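Local atomic coordinates of serine protease (Arthrobacter nicotinovorans, PDB entry 3WY8), a protein that probably cleaves peptide bonds as a trypsin-like serine protease with keratinolytic activity. Residues A[53-58]-A[71-76]. Numbering follows the deposited sequence.
Sequences ATNFIF and KWTAKA
Lys-71 meets Ile-57 through the first carbon of its side chain: its CB lies 3.9 Å from Ile-57 CG2. The two side chains cross at a slant, and the rest of the lysine leads away from 53-58. Trp-72 and Phe-58 form an antiparallel hydrogen-bonded pair, held by Phe-58 N to Trp-72 O (2.8 Å) and Trp-72 N to Phe-58 O (2.9 Å). Trp-72 O also receives a CA-H...O contact from Ile-57. The indole presents its edge to Phe-58 O, which lies near the ring plane, 3.6 Å from Trp-72 CD1. Its NE1 is hydrogen-bonded to Tyr-69 O.

Strands 55-60 and 72-78 form an antiparallel hairpin of a closed six-stranded barrel. This is the N-terminal barrel of the two-barrel chymotrypsin fold, consistent with a trypsin-like protease. Strand 94-98 pairs with the far edge of 72-78. Trp-72 and Phe-58 both pack on Leu-106 of the helix 106-110, while the buried Phe-56 packs on Ile-14, Ala-96 and Met-98.

Thr-73 faces Ile-57 in a non-hydrogen-bonded pair, and their side chains run side by side in the same direction. With CG1 anti to its carbonyl carbon (chi1 -52°) and a second bend at chi2 (-60°), Ile-57 brings CD1 to 3.4 Å from Thr-73 OG1. Ala-74 N donates to Phe-56 O (3.0 Å). The methyl of Ala-74 points toward 53-58 and touches the Phe-56 ring obliquely, with CB 3.7 Å from CD2. The strands diverge here: Phe-56 CA and Ala-74 CA are 5.5 Å apart, more than the CA atoms of Ile-57 and Thr-73. Phe-56 N makes no direct bond to Ala-74 O. One water bridges them instead, donating to Ala-74 O and accepting a weak bond from Phe-56 N.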
ATOM      1  N   ALA A  53      -8.538  -8.396   8.702  1.00 20.21           N
ATOM      2  CA  ALA A  53      -8.096  -7.713   9.914  1.00 20.21           C
ATOM      3  C   ALA A  53      -9.284  -7.308  10.781  1.00 20.35           C
ATOM      4  O   ALA A  53     -10.320  -6.895  10.262  1.00 20.30           O
ATOM      5  CB  ALA A  53      -7.266  -6.488   9.556  1.00 20.22           C
ATOM      6  N   THR A  54      -9.123  -7.435  12.094  1.00 20.43           N
ATOM      7  CA  THR A  54     -10.189  -7.093  13.039  1.00 20.91           C
ATOM      8  C   THR A  54     -10.157  -5.619  13.449  1.00 21.01           C
ATOM      9  O   THR A  54     -11.149  -5.082  13.943  1.00 21.46           O
ATOM     10  CB  THR A  54     -10.164  -7.998  14.286  1.00 20.85           C
ATOM     11  OG1 THR A  54      -8.845  -8.008  14.846  1.00 21.17           O
ATOM     12  CG2 THR A  54     -10.570  -9.428  13.914  1.00 21.22           C
ATOM     13  N   ASN A  55      -9.008  -4.976  13.244  1.00 20.92           N
ATOM     14  CA  ASN A  55      -8.869  -3.531  13.417  1.00 20.81           C
ATOM     15  C   ASN A  55      -7.824  -3.026  12.437  1.00 20.36           C
ATOM     16  O   ASN A  55      -6.825  -3.699  12.206  1.00 20.10           O
ATOM     17  CB  ASN A  55      -8.477  -3.172  14.856  1.00 21.03           C
ATOM     18  CG  ASN A  55      -8.817  -1.730  15.216  1.00 22.73           C
ATOM     19  OD1 ASN A  55      -7.960  -0.974  15.676  1.00 24.93           O
ATOM     20  ND2 ASN A  55     -10.072  -1.340  14.998  1.00 23.51           N
ATOM     21  N   PHE A  56      -8.074  -1.856  11.854  1.00 19.91           N
ATOM     22  CA  PHE A  56      -7.240  -1.316  10.775  1.00 19.66           C
ATOM     23  C   PHE A  56      -7.303   0.204  10.849  1.00 19.37           C
ATOM     24  O   PHE A  56      -8.360   0.802  10.619  1.00 19.58           O
ATOM     25  CB  PHE A  56      -7.758  -1.833   9.420  1.00 19.51           C
ATOM     26  CG  PHE A  56      -6.962  -1.375   8.213  1.00 19.52           C
ATOM     27  CD1 PHE A  56      -6.076  -2.247   7.581  1.00 18.78           C
ATOM     28  CD2 PHE A  56      -7.138  -0.100   7.678  1.00 19.68           C
ATOM     29  CE1 PHE A  56      -5.361  -1.853   6.447  1.00 19.10           C
ATOM     30  CE2 PHE A  56      -6.424   0.311   6.547  1.00 19.67           C
ATOM     31  CZ  PHE A  56      -5.534  -0.572   5.930  1.00 19.52           C
ATOM     32  N   ILE A  57      -6.171   0.815  11.197  1.00 18.87           N
ATOM     33  CA  ILE A  57      -6.087   2.259  11.410  1.00 18.72           C
ATOM     34  C   ILE A  57      -5.123   2.881  10.407  1.00 18.25           C
ATOM     35  O   ILE A  57      -3.992   2.430  10.267  1.00 18.27           O
ATOM     36  CB  ILE A  57      -5.621   2.601  12.856  1.00 18.56           C
ATOM     37  CG1 ILE A  57      -6.470   1.870  13.907  1.00 19.38           C
ATOM     38  CG2 ILE A  57      -5.585   4.128  13.088  1.00 19.32           C
ATOM     39  CD1 ILE A  57      -7.976   2.186  13.870  1.00 19.80           C
ATOM     40  N   PHE A  58      -5.589   3.911   9.709  1.00 17.72           N
ATOM     41  CA  PHE A  58      -4.778   4.633   8.734  1.00 17.79           C
ATOM     42  C   PHE A  58      -4.440   6.007   9.287  1.00 17.76           C
ATOM     43  O   PHE A  58      -5.333   6.755   9.701  1.00 18.11           O
ATOM     44  CB  PHE A  58      -5.542   4.733   7.406  1.00 17.52           C
ATOM     45  CG  PHE A  58      -4.780   5.411   6.292  1.00 17.15           C
ATOM     46  CD1 PHE A  58      -3.631   4.832   5.747  1.00 17.31           C
ATOM     47  CD2 PHE A  58      -5.245   6.609   5.758  1.00 17.68           C
ATOM     48  CE1 PHE A  58      -2.943   5.453   4.698  1.00 17.54           C
ATOM     49  CE2 PHE A  58      -4.567   7.238   4.711  1.00 17.89           C
ATOM     50  CZ  PHE A  58      -3.410   6.658   4.182  1.00 18.04           C
ATOM     51  N   LYS A  71      -6.615   9.895  13.208  1.00 20.46           N
ATOM     52  CA  LYS A  71      -6.496   8.457  12.996  1.00 20.58           C
ATOM     53  C   LYS A  71      -7.810   7.958  12.415  1.00 20.63           C
ATOM     54  O   LYS A  71      -8.879   8.220  12.973  1.00 20.73           O
ATOM     55  CB  LYS A  71      -6.201   7.734  14.316  1.00 20.95           C
ATOM     56  CG  LYS A  71      -4.880   8.116  14.984  1.00 21.77           C
ATOM     57  CD  LYS A  71      -4.775   7.530  16.400  1.00 24.66           C
ATOM     58  CE  LYS A  71      -5.746   8.211  17.370  1.00 27.03           C
ATOM     59  NZ  LYS A  71      -5.653   7.687  18.769  1.00 28.86           N
ATOM     60  N   TRP A  72      -7.721   7.239  11.301  1.00 20.28           N
ATOM     61  CA  TRP A  72      -8.895   6.810  10.552  1.00 20.44           C
ATOM     62  C   TRP A  72      -9.102   5.312  10.700  1.00 20.79           C
ATOM     63  O   TRP A  72      -8.154   4.538  10.575  1.00 20.80           O
ATOM     64  CB  TRP A  72      -8.751   7.212   9.077  1.00 20.24           C
ATOM     65  CG  TRP A  72      -8.686   8.703   8.891  1.00 19.80           C
ATOM     66  CD1 TRP A  72      -7.628   9.527   9.173  1.00 19.32           C
ATOM     67  CD2 TRP A  72      -9.734   9.551   8.407  1.00 18.86           C
ATOM     68  NE1 TRP A  72      -7.952  10.835   8.884  1.00 18.64           N
ATOM     69  CE2 TRP A  72      -9.238  10.877   8.414  1.00 19.25           C
ATOM     70  CE3 TRP A  72     -11.041   9.318   7.957  1.00 19.12           C
ATOM     71  CZ2 TRP A  72     -10.009  11.969   7.990  1.00 19.13           C
ATOM     72  CZ3 TRP A  72     -11.808  10.406   7.540  1.00 19.66           C
ATOM     73  CH2 TRP A  72     -11.285  11.713   7.561  1.00 19.48           C
ATOM     74  N   THR A  73     -10.342   4.910  10.974  1.00 21.46           N
ATOM     75  CA  THR A  73     -10.677   3.504  11.205  1.00 21.90           C
ATOM     76  C   THR A  73     -11.393   2.906   9.990  1.00 21.84           C
ATOM     77  O   THR A  73     -12.250   3.553   9.391  1.00 22.10           O
ATOM     78  CB  THR A  73     -11.559   3.348  12.468  1.00 22.02           C
ATOM     79  OG1 THR A  73     -10.885   3.935  13.588  1.00 22.91           O
ATOM     80  CG2 THR A  73     -11.844   1.870  12.771  1.00 22.69           C
ATOM     81  N   ALA A  74     -11.033   1.674   9.631  1.00 22.05           N
ATOM     82  CA  ALA A  74     -11.661   0.987   8.499  1.00 22.39           C
ATOM     83  C   ALA A  74     -13.052   0.495   8.852  1.00 22.64           C
ATOM     84  O   ALA A  74     -13.252  -0.123   9.900  1.00 22.88           O
ATOM     85  CB  ALA A  74     -10.805  -0.182   8.033  1.00 22.21           C
ATOM     86  N   LYS A  75     -14.013   0.770   7.977  1.00 22.66           N
ATOM     87  CA  LYS A  75     -15.327   0.155   8.117  1.00 22.82           C
ATOM     88  C   LYS A  75     -15.422  -1.143   7.320  1.00 22.18           C
ATOM     89  O   LYS A  75     -16.132  -2.058   7.717  1.00 22.67           O
ATOM     90  CB  LYS A  75     -16.463   1.123   7.772  1.00 23.33           C
ATOM     91  CG  LYS A  75     -16.541   1.571   6.338  1.00 25.17           C
ATOM     92  CD  LYS A  75     -17.886   2.228   6.062  1.00 26.72           C
ATOM     93  CE  LYS A  75     -18.006   2.567   4.593  1.00 27.80           C
ATOM     94  NZ  LYS A  75     -19.055   3.585   4.320  1.00 29.23           N
ATOM     95  N   ALA A  76     -14.689  -1.232   6.210  1.00 21.35           N
ATOM     96  CA  ALA A  76     -14.691  -2.446   5.394  1.00 20.56           C
ATOM     97  C   ALA A  76     -13.355  -2.662   4.694  1.00 20.10           C
ATOM     98  O   ALA A  76     -12.586  -1.722   4.507  1.00 19.90           O
ATOM     99  CB  ALA A  76     -15.836  -2.410   4.383  1.00 20.46           C
TER
HETATM  100  O   HOH W   1     -11.161  -1.461  11.633  1.00 32.73           O